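Local atomic coordinates of methane monooxygenase hydroxylase, MmoD (Methylosinus sporium, PDB entry 6D7K), a protein that binds the hydroxylase of soluble methane monooxygenase and probably acts as an inhibitory, regulatory component of that methane-oxidising system. Residues Ile17-Asp22 / Ser57-Val62; Tyr25-Val30 / Trp38-Asp43; Asp33-Trp38 / Glu49-Ser54. All coordinates share one frame; numbering follows the deposited sequence.

Contact 1 of 3, residues Ile17-Asp22 / Ser57-Val62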
loop_
_atom_site.group_PDB
_atom_site.type_symbol
_atom_site.label_atom_id
_atom_site.label_comp_id
_atom_site.label_asym_id
_atom_site.label_seq_id
_atom_site.Cartn_x
_atom_site.Cartn_y
_atom_site.Cartn_z
ATOM N N ILE H 17 0.368 12.507 30.042
ATOM C CA ILE H 17 0.170 11.826 31.315
ATOM C C ILE H 17 0.051 10.340 31.033
ATOM O O ILE H 17 -0.667 9.942 30.113
ATOM C CB ILE H 17 -1.094 12.357 32.030
ATOM C CG1 ILE H 17 -0.915 13.824 32.422
ATOM C CG2 ILE H 17 -1.481 11.498 33.237
ATOM C CD1 ILE H 17 -0.058 14.019 33.627
ATOM N N LEU H 18 0.754 9.520 31.810
ATOM C CA LEU H 18 0.703 8.071 31.646
ATOM C C LEU H 18 -0.497 7.505 32.397
ATOM O O LEU H 18 -0.551 7.579 33.628
ATOM C CB LEU H 18 1.987 7.437 32.166
ATOM C CG LEU H 18 1.921 5.918 32.135
ATOM C CD1 LEU H 18 2.193 5.441 30.726
ATOM C CD2 LEU H 18 2.907 5.333 33.096
ATOM N N ILE H 19 -1.446 6.910 31.674
ATOM C CA ILE H 19 -2.659 6.397 32.301
ATOM C C ILE H 19 -2.723 4.870 32.355
ATOM O O ILE H 19 -3.570 4.329 33.085
ATOM C CB ILE H 19 -3.934 6.968 31.630
ATOM C CG1 ILE H 19 -3.981 6.670 30.127
ATOM C CG2 ILE H 19 -4.050 8.463 31.875
ATOM C CD1 ILE H 19 -5.350 6.938 29.488
ATOM N N HIS H 20 -1.862 4.158 31.633
ATOM C CA HIS H 20 -1.807 2.701 31.752
ATOM C C HIS H 20 -0.390 2.217 31.503
ATOM O O HIS H 20 0.302 2.723 30.618
ATOM C CB HIS H 20 -2.755 2.005 30.776
ATOM C CG HIS H 20 -2.915 0.546 31.037
ATOM N ND1 HIS H 20 -3.901 0.046 31.858
ATOM C CD2 HIS H 20 -2.222 -0.525 30.584
ATOM C CE1 HIS H 20 -3.800 -1.272 31.909
ATOM N NE2 HIS H 20 -2.794 -1.644 31.136
ATOM N N SER H 21 0.034 1.236 32.291
ATOM C CA SER H 21 1.367 0.660 32.148
ATOM C C SER H 21 1.327 -0.730 32.738
ATOM O O SER H 21 1.074 -0.881 33.932
ATOM C CB SER H 21 2.420 1.494 32.843
ATOM O OG SER H 21 3.697 1.170 32.325
ATOM N N ASP H 22 1.536 -1.738 31.905
ATOM C CA ASP H 22 1.726 -3.093 32.388
ATOM C C ASP H 22 2.825 -3.725 31.535
ATOM O O ASP H 22 3.537 -3.032 30.796
ATOM C CB ASP H 22 0.393 -3.857 32.404
ATOM C CG ASP H 22 -0.189 -4.072 31.017
ATOM O OD1 ASP H 22 0.568 -4.088 30.017
ATOM O OD2 ASP H 22 -1.424 -4.235 30.928
ATOM N N SER H 57 -12.706 10.257 30.965
ATOM C CA SER H 57 -13.196 9.382 29.897
ATOM C C SER H 57 -12.067 8.861 29.006
ATOM O O SER H 57 -12.242 7.831 28.349
ATOM C CB SER H 57 -14.270 10.099 29.061
ATOM O OG SER H 57 -13.916 11.435 28.715
ATOM N N SER H 58 -10.922 9.545 28.976
ATOM C CA SER H 58 -9.716 8.958 28.413
ATOM C C SER H 58 -9.409 7.624 29.068
ATOM O O SER H 58 -9.121 6.630 28.384
ATOM C CB SER H 58 -8.540 9.906 28.598
ATOM O OG SER H 58 -8.641 11.026 27.745
ATOM N N ARG H 59 -9.449 7.586 30.404
ATOM C CA ARG H 59 -9.138 6.344 31.103
ATOM C C ARG H 59 -10.144 5.263 30.760
ATOM O O ARG H 59 -9.776 4.115 30.487
ATOM C CB ARG H 59 -9.107 6.580 32.608
ATOM C CG ARG H 59 -8.015 7.538 33.034
ATOM C CD ARG H 59 -8.085 7.827 34.510
ATOM N NE ARG H 59 -7.304 6.881 35.288
ATOM C CZ ARG H 59 -7.248 6.871 36.616
ATOM N NH1 ARG H 59 -7.943 7.749 37.332
ATOM N NH2 ARG H 59 -6.488 5.975 37.233
ATOM N N LYS H 60 -11.423 5.614 30.760
ATOM C CA LYS H 60 -12.465 4.636 30.472
ATOM C C LYS H 60 -12.345 4.129 29.043
ATOM O O LYS H 60 -12.481 2.925 28.791
ATOM C CB LYS H 60 -13.828 5.275 30.731
ATOM C CG LYS H 60 -14.057 5.607 32.191
ATOM C CD LYS H 60 -14.574 4.379 32.953
ATOM C CE LYS H 60 -15.662 3.644 32.129
ATOM N NZ LYS H 60 -16.126 2.318 32.678
ATOM N N ALA H 61 -12.053 5.039 28.105
ATOM C CA ALA H 61 -11.870 4.675 26.708
ATOM C C ALA H 61 -10.710 3.701 26.530
ATOM O O ALA H 61 -10.855 2.650 25.893
ATOM C CB ALA H 61 -11.627 5.940 25.888
ATOM N N VAL H 62 -9.537 4.056 27.074
ATOM C CA VAL H 62 -8.365 3.195 26.967
ATOM C C VAL H 62 -8.652 1.845 27.606
ATOM O O VAL H 62 -8.170 0.803 27.129
ATOM C CB VAL H 62 -7.125 3.884 27.589
ATOM C CG1 VAL H 62 -6.067 2.857 27.969
ATOM C CG2 VAL H 62 -6.549 4.948 26.643
#
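A classic beta bulge, in which Ile19 and His20 both face Ala27, brings two residues of the sheet's outermost strand within this chain over helix 55-74, and apolar groups join them, with no hydrogen bond between residues 17-22 and 57-62. The axes of strand 17-21 and helix 57-62 run 9.1 Å apart, inclined by 29°. Ile19 does most of the work. Its CG1 lies between the backbone N and the carbonyl carbon (chi1 57°), and from there the chain extends until CD1 rests 3.7 Å from CG2 of Val62, the two side chains meeting at a slant. The same methyl, Ile19 CD1, sits 3.9 Å from Ser58 O, a carbonyl already engaged by the N-H of Val62, while Ile19 CG2 lies 4.2 Å from Arg59 CG. His20 contributes through CB, 4.4 Å from Val62 CG1; its ring is held by NE2, which donates to Asp22 OD2 at 2.9 Å. The acceptor lies in the imidazole plane, yet the ring arrives above the carboxylate plane, and Lys70 forms a salt bridge with the same oxygen. Around this junction, Ile19 also touches Ala27, Thr29 and Phe55, whereas Val62 continues inward onto Ala27 and onto Trp38 of strand 36-42.

Contact 2 of 3, residues Tyr25-Val30 / Trp38-Asp43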
loop_
_atom_site.group_PDB
_atom_site.type_symbol
_atom_site.label_atom_id
_atom_site.label_comp_id
_atom_site.label_asym_id
_atom_site.label_seq_id
_atom_site.Cartn_x
_atom_site.Cartn_y
_atom_site.Cartn_z
ATOM N N TYR H 25 1.401 -3.262 27.630
ATOM C CA TYR H 25 0.671 -2.111 27.104
ATOM C C TYR H 25 1.008 -0.835 27.867
ATOM O O TYR H 25 1.271 -0.870 29.067
ATOM C CB TYR H 25 -0.827 -2.368 27.137
ATOM C CG TYR H 25 -1.262 -3.419 26.134
ATOM C CD1 TYR H 25 -1.352 -3.117 24.769
ATOM C CD2 TYR H 25 -1.584 -4.708 26.539
ATOM C CE1 TYR H 25 -1.757 -4.076 23.841
ATOM C CE2 TYR H 25 -1.993 -5.672 25.619
ATOM C CZ TYR H 25 -2.074 -5.352 24.274
ATOM O OH TYR H 25 -2.463 -6.310 23.362
ATOM N N GLU H 26 1.039 0.285 27.148
ATOM C CA GLU H 26 1.086 1.611 27.744
ATOM C C GLU H 26 0.034 2.486 27.076
ATOM O O GLU H 26 -0.270 2.301 25.893
ATOM C CB GLU H 26 2.460 2.258 27.591
ATOM C CG GLU H 26 3.549 1.536 28.347
ATOM C CD GLU H 26 4.803 2.378 28.528
ATOM O OE1 GLU H 26 5.448 2.714 27.508
ATOM O OE2 GLU H 26 5.135 2.707 29.697
ATOM N N ALA H 27 -0.522 3.447 27.823
ATOM C CA ALA H 27 -1.442 4.414 27.228
ATOM C C ALA H 27 -1.184 5.803 27.791
ATOM O O ALA H 27 -1.025 5.968 29.001
ATOM C CB ALA H 27 -2.900 4.013 27.458
ATOM N N PHE H 28 -1.138 6.795 26.915
ATOM C CA PHE H 28 -0.926 8.173 27.318
ATOM C C PHE H 28 -2.155 8.992 26.948
ATOM O O PHE H 28 -2.931 8.610 26.069
ATOM C CB PHE H 28 0.327 8.759 26.661
ATOM C CG PHE H 28 1.614 8.069 27.082
ATOM C CD1 PHE H 28 2.035 6.891 26.456
ATOM C CD2 PHE H 28 2.398 8.593 28.106
ATOM C CE1 PHE H 28 3.213 6.260 26.856
ATOM C CE2 PHE H 28 3.562 7.952 28.511
ATOM C CZ PHE H 28 3.974 6.795 27.882
ATOM N N THR H 29 -2.267 10.145 27.554
ATOM C CA THR H 29 -3.298 11.110 27.286
ATOM C C THR H 29 -2.809 12.528 27.487
ATOM O O THR H 29 -2.102 12.801 28.361
ATOM C CB THR H 29 -4.587 10.846 28.046
ATOM O OG1 THR H 29 -5.585 11.671 27.508
ATOM C CG2 THR H 29 -4.454 11.183 29.398
ATOM N N VAL H 30 -3.205 13.421 26.621
ATOM C CA VAL H 30 -2.820 14.787 26.696
ATOM C C VAL H 30 -4.000 15.705 26.477
ATOM O O VAL H 30 -4.806 15.454 25.679
ATOM C CB VAL H 30 -1.723 15.070 25.694
ATOM C CG1 VAL H 30 -2.236 14.974 24.310
ATOM C CG2 VAL H 30 -1.146 16.416 25.886
ATOM N N TRP H 38 -5.513 10.481 23.244
ATOM C CA TRP H 38 -4.841 9.376 23.891
ATOM C C TRP H 38 -4.288 8.422 22.839
ATOM O O TRP H 38 -4.759 8.384 21.700
ATOM C CB TRP H 38 -5.788 8.642 24.856
ATOM C CG TRP H 38 -7.173 8.312 24.336
ATOM C CD1 TRP H 38 -8.328 9.008 24.573
ATOM C CD2 TRP H 38 -7.553 7.178 23.543
ATOM N NE1 TRP H 38 -9.394 8.385 23.966
ATOM C CE2 TRP H 38 -8.940 7.261 23.328
ATOM C CE3 TRP H 38 -6.854 6.107 22.990
ATOM C CZ2 TRP H 38 -9.633 6.321 22.589
ATOM C CZ3 TRP H 38 -7.551 5.177 22.258
ATOM C CH2 TRP H 38 -8.922 5.292 22.060
ATOM N N GLU H 39 -3.256 7.665 23.232
ATOM C CA GLU H 39 -2.638 6.641 22.394
ATOM C C GLU H 39 -2.317 5.416 23.235
ATOM O O GLU H 39 -2.064 5.516 24.441
ATOM C CB GLU H 39 -1.362 7.139 21.730
ATOM C CG GLU H 39 -0.637 8.124 22.583
ATOM C CD GLU H 39 0.746 8.442 22.060
ATOM O OE1 GLU H 39 1.455 9.261 22.704
ATOM O OE2 GLU H 39 1.120 7.879 21.005
ATOM N N ILE H 40 -2.313 4.260 22.582
ATOM C CA ILE H 40 -2.013 2.986 23.218
ATOM C C ILE H 40 -0.811 2.376 22.513
ATOM O O ILE H 40 -0.756 2.365 21.275
ATOM C CB ILE H 40 -3.220 2.037 23.155
ATOM C CG1 ILE H 40 -4.443 2.699 23.796
ATOM C CG2 ILE H 40 -2.872 0.694 23.810
ATOM C CD1 ILE H 40 -5.736 1.883 23.648
ATOM N N LEU H 41 0.155 1.878 23.289
ATOM C CA LEU H 41 1.340 1.228 22.727
ATOM C C LEU H 41 1.386 -0.214 23.187
ATOM O O LEU H 41 1.030 -0.526 24.329
ATOM C CB LEU H 41 2.642 1.923 23.115
ATOM C CG LEU H 41 2.897 3.346 22.617
ATOM C CD1 LEU H 41 1.770 4.256 22.995
ATOM C CD2 LEU H 41 4.197 3.893 23.196
ATOM N N ARG H 42 1.790 -1.097 22.278
ATOM C CA ARG H 42 2.004 -2.506 22.582
ATOM C C ARG H 42 3.476 -2.799 22.373
ATOM O O ARG H 42 4.024 -2.493 21.311
ATOM C CB ARG H 42 1.148 -3.422 21.710
ATOM C CG ARG H 42 1.215 -4.865 22.153
ATOM C CD ARG H 42 0.705 -5.833 21.108
ATOM N NE ARG H 42 -0.751 -5.870 21.045
ATOM C CZ ARG H 42 -1.459 -5.385 20.028
ATOM N NH1 ARG H 42 -0.821 -4.826 18.994
ATOM N NH2 ARG H 42 -2.796 -5.457 20.035
ATOM N N ASP H 43 4.113 -3.373 23.390
ATOM C CA ASP H 43 5.545 -3.677 23.363
ATOM C C ASP H 43 6.341 -2.482 22.839
ATOM O O ASP H 43 7.315 -2.625 22.102
ATOM C CB ASP H 43 5.831 -4.940 22.537
ATOM C CG ASP H 43 5.040 -6.168 23.015
ATOM O OD1 ASP H 43 5.090 -6.501 24.225
ATOM O OD2 ASP H 43 4.368 -6.806 22.166
#
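From Tyr25 opposite Arg42 to Thr29 opposite Trp38, the two strands run antiparallel at 164° with axes 4.5 Å apart, Glu26-Leu41 and Phe28-Glu39 being the hydrogen-bonded pairs. Leu41 N reaches Glu26 O at 2.7 Å, and the carbonyl of Glu39 takes the N-H of Phe28 at 2.9 Å. At one end Tyr25 and Arg42 extend side by side in the same direction. The arginine bends at chi3 (-78°), placing NE to donate to Tyr25 OH at 2.9 Å, with the hydroxyl close to the guanidinium plane, itself 70° from the phenol ring. Alongside the ring, Arg42 CG lies 3.5 Å from Tyr25 CE1. Tyr25 OH also bonds to Asp73, and Phe69 forms a cation-pi contact with Arg42. In this beta hairpin, the face bearing Tyr25, Ala27 and Ile40 meets helix 55-74, where Ala27 CB lies 4.2 Å from Ile40 CG1. A leucine in place of Arg42 would probably deprive the Tyr25 hydroxyl of its donor and Phe69 of its cationic partner. On the other face, Leu41 CD1 approaches the edge of the Phe28 ring at 4.4 Å. Glu39 OE1 lies 4.1 Å from Phe28 CB and forms a salt bridge with Arg16, which also makes a cation-pi contact with Phe28.

Contact 3 of 3, residues Asp33-Trp38 / Glu49-Ser54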
loop_
_atom_site.group_PDB
_atom_site.type_symbol
_atom_site.label_atom_id
_atom_site.label_comp_id
_atom_site.label_asym_id
_atom_site.label_seq_id
_atom_site.Cartn_x
_atom_site.Cartn_y
_atom_site.Cartn_z
ATOM N N ASP H 33 -7.031 21.228 25.222
ATOM C CA ASP H 33 -8.061 22.237 25.502
ATOM C C ASP H 33 -9.420 21.794 25.036
ATOM O O ASP H 33 -10.287 21.592 25.805
ATOM C CB ASP H 33 -7.797 23.650 24.953
ATOM C CG ASP H 33 -7.653 24.660 25.978
ATOM O OD1 ASP H 33 -8.656 24.992 26.601
ATOM O OD2 ASP H 33 -6.532 25.157 26.113
ATOM N N TYR H 34 -9.586 21.674 23.748
ATOM C CA TYR H 34 -10.829 21.305 23.173
ATOM C C TYR H 34 -11.117 19.835 23.295
ATOM O O TYR H 34 -12.234 19.449 23.317
ATOM C CB TYR H 34 -10.862 21.772 21.743
ATOM C CG TYR H 34 -10.013 21.010 20.780
ATOM C CD1 TYR H 34 -10.478 19.890 20.170
ATOM C CD2 TYR H 34 -8.765 21.444 20.438
ATOM C CE1 TYR H 34 -9.710 19.207 19.300
ATOM C CE2 TYR H 34 -8.008 20.763 19.550
ATOM C CZ TYR H 34 -8.497 19.648 18.995
ATOM O OH TYR H 34 -7.773 18.957 18.125
ATOM N N MET H 35 -10.090 19.024 23.435
ATOM C CA MET H 35 -10.253 17.603 23.567
ATOM C C MET H 35 -9.072 16.978 24.240
ATOM O O MET H 35 -8.131 17.620 24.499
ATOM C CB MET H 35 -10.374 17.022 22.190
ATOM C CG MET H 35 -11.315 15.874 22.036
ATOM S SD MET H 35 -12.991 16.204 22.406
ATOM C CE MET H 35 -13.597 14.610 22.087
ATOM N N TRP H 36 -9.138 15.710 24.547
ATOM C CA TRP H 36 -8.000 15.033 25.119
ATOM C C TRP H 36 -7.596 13.940 24.144
ATOM O O TRP H 36 -8.410 13.235 23.684
ATOM C CB TRP H 36 -8.316 14.443 26.487
ATOM C CG TRP H 36 -8.373 15.348 27.628
ATOM C CD1 TRP H 36 -9.324 16.201 27.898
ATOM C CD2 TRP H 36 -7.475 15.413 28.710
ATOM N NE1 TRP H 36 -9.096 16.835 29.042
ATOM C CE2 TRP H 36 -7.946 16.361 29.569
ATOM C CE3 TRP H 36 -6.294 14.772 29.023
ATOM C CZ2 TRP H 36 -7.299 16.681 30.713
ATOM C CZ3 TRP H 36 -5.669 15.101 30.124
ATOM C CH2 TRP H 36 -6.162 16.029 30.970
ATOM N N ARG H 37 -6.326 13.819 23.830
ATOM C CA ARG H 37 -5.838 12.841 22.898
ATOM C C ARG H 37 -5.147 11.697 23.543
ATOM O O ARG H 37 -4.270 11.881 24.250
ATOM C CB ARG H 37 -4.877 13.504 21.936
ATOM C CG ARG H 37 -4.924 12.972 20.543
ATOM C CD ARG H 37 -3.564 12.772 19.940
ATOM N NE ARG H 37 -3.148 13.948 19.216
ATOM C CZ ARG H 37 -2.984 14.028 17.906
ATOM N NH1 ARG H 37 -3.159 12.986 17.143
ATOM N NH2 ARG H 37 -2.642 15.168 17.363
ATOM N N TRP H 38 -5.513 10.481 23.244
ATOM C CA TRP H 38 -4.841 9.376 23.891
ATOM C C TRP H 38 -4.288 8.422 22.839
ATOM O O TRP H 38 -4.759 8.384 21.700
ATOM C CB TRP H 38 -5.788 8.642 24.856
ATOM C CG TRP H 38 -7.173 8.312 24.336
ATOM C CD1 TRP H 38 -8.328 9.008 24.573
ATOM C CD2 TRP H 38 -7.553 7.178 23.543
ATOM N NE1 TRP H 38 -9.394 8.385 23.966
ATOM C CE2 TRP H 38 -8.940 7.261 23.328
ATOM C CE3 TRP H 38 -6.854 6.107 22.990
ATOM C CZ2 TRP H 38 -9.633 6.321 22.589
ATOM C CZ3 TRP H 38 -7.551 5.177 22.258
ATOM C CH2 TRP H 38 -8.922 5.292 22.060
ATOM N N GLU H 49 -4.932 5.184 18.362
ATOM C CA GLU H 49 -5.026 6.588 18.711
ATOM C C GLU H 49 -6.495 6.935 18.920
ATOM O O GLU H 49 -7.372 6.377 18.251
ATOM C CB GLU H 49 -4.405 7.427 17.596
ATOM C CG GLU H 49 -4.670 8.881 17.705
ATOM C CD GLU H 49 -4.316 9.667 16.446
ATOM O OE1 GLU H 49 -3.841 9.075 15.439
ATOM O OE2 GLU H 49 -4.521 10.902 16.481
ATOM N N GLY H 50 -6.768 7.853 19.850
ATOM C CA GLY H 50 -8.144 8.151 20.201
ATOM C C GLY H 50 -8.295 9.510 20.851
ATOM O O GLY H 50 -7.326 10.256 21.022
ATOM N N CYS H 51 -9.539 9.835 21.204
ATOM C CA CYS H 51 -9.792 11.072 21.928
ATOM C C CYS H 51 -11.019 10.913 22.809
ATOM O O CYS H 51 -11.857 10.033 22.598
ATOM C CB CYS H 51 -9.946 12.270 20.991
ATOM S SG CYS H 51 -11.311 12.149 19.826
ATOM N N SER H 52 -11.084 11.768 23.827
ATOM C CA SER H 52 -12.135 11.774 24.827
ATOM C C SER H 52 -12.435 13.218 25.198
ATOM O O SER H 52 -11.645 14.133 24.922
ATOM C CB SER H 52 -11.731 11.005 26.086
ATOM O OG SER H 52 -11.608 9.624 25.856
ATOM N N LEU H 53 -13.578 13.406 25.877
ATOM C CA LEU H 53 -13.952 14.721 26.388
ATOM C C LEU H 53 -13.140 15.143 27.610
ATOM O O LEU H 53 -13.074 16.340 27.904
ATOM C CB LEU H 53 -15.436 14.756 26.747
ATOM C CG LEU H 53 -16.485 14.439 25.673
ATOM C CD1 LEU H 53 -17.893 14.551 26.223
ATOM C CD2 LEU H 53 -16.321 15.325 24.432
ATOM N N SER H 54 -12.514 14.205 28.318
ATOM C CA SER H 54 -11.882 14.535 29.588
ATOM C C SER H 54 -10.858 13.470 29.940
ATOM O O SER H 54 -10.915 12.347 29.438
ATOM C CB SER H 54 -12.916 14.626 30.710
ATOM O OG SER H 54 -13.249 13.327 31.147
#
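The indole of Trp38 turns one face to the Gly50 backbone in a CH-pi contact, with Cys51 N over the same face toward the rim. Trp38 CG lies between the backbone N and carbonyl carbon (chi1 47°), which folds the ring across to the partner strand. At the ring edge NE1 makes a weak hydrogen bond to Ser52 OG, 3.2 Å away. Trp36 turns its indole differently: Ser54 lies over one face, off centre, and Ser54 CA is 3.5 Å from Trp36 CD1. On the opposite sheet face from both indoles, Arg37 presents the edge of its guanidinium to Glu49, planes 26° apart, in a salt bridge from NH1 to OE2. Met35 bends at chi2 (62°) so that its chain runs alongside Ser52 O, and CE meets Leu53 CD2 at 3.7 Å. Trp36-Ser52 and Trp38-Gly50 are hydrogen-bonded pairs, Trp36 N to Ser52 O measuring 3.0 Å. Side chains of another protein's chain bond to Cys51 N and O, and an acidic one to Ser54 OG. Strands 36-42 and 45-52, consecutive and antiparallel across a short turn, form a beta hairpin leading into an N-cap, where Ser54 OG also accepts from Ser57 N to start helix 55-74.

Overall arrangement
Read from the N terminus, the chain lays down strands 17-21, 25-31, 36-42 and 45-52 in sheet order, then packs helix 55-74 against one face of the sheet. Contact 2 closes the short turn between the second and third strands, and contact 3 closes the second hairpin at the end remote from its turn. These two cross along the sequence and share Trp38, so strand 36-42 serves both hairpins, one on each side. Contact 1 spans the longest interval and encloses the other two, bringing the helix back to the first strand. Together they show a general economy: neighbouring hairpins build a four-stranded antiparallel sheet, and a single terminal helix ties its two outermost strands across one face.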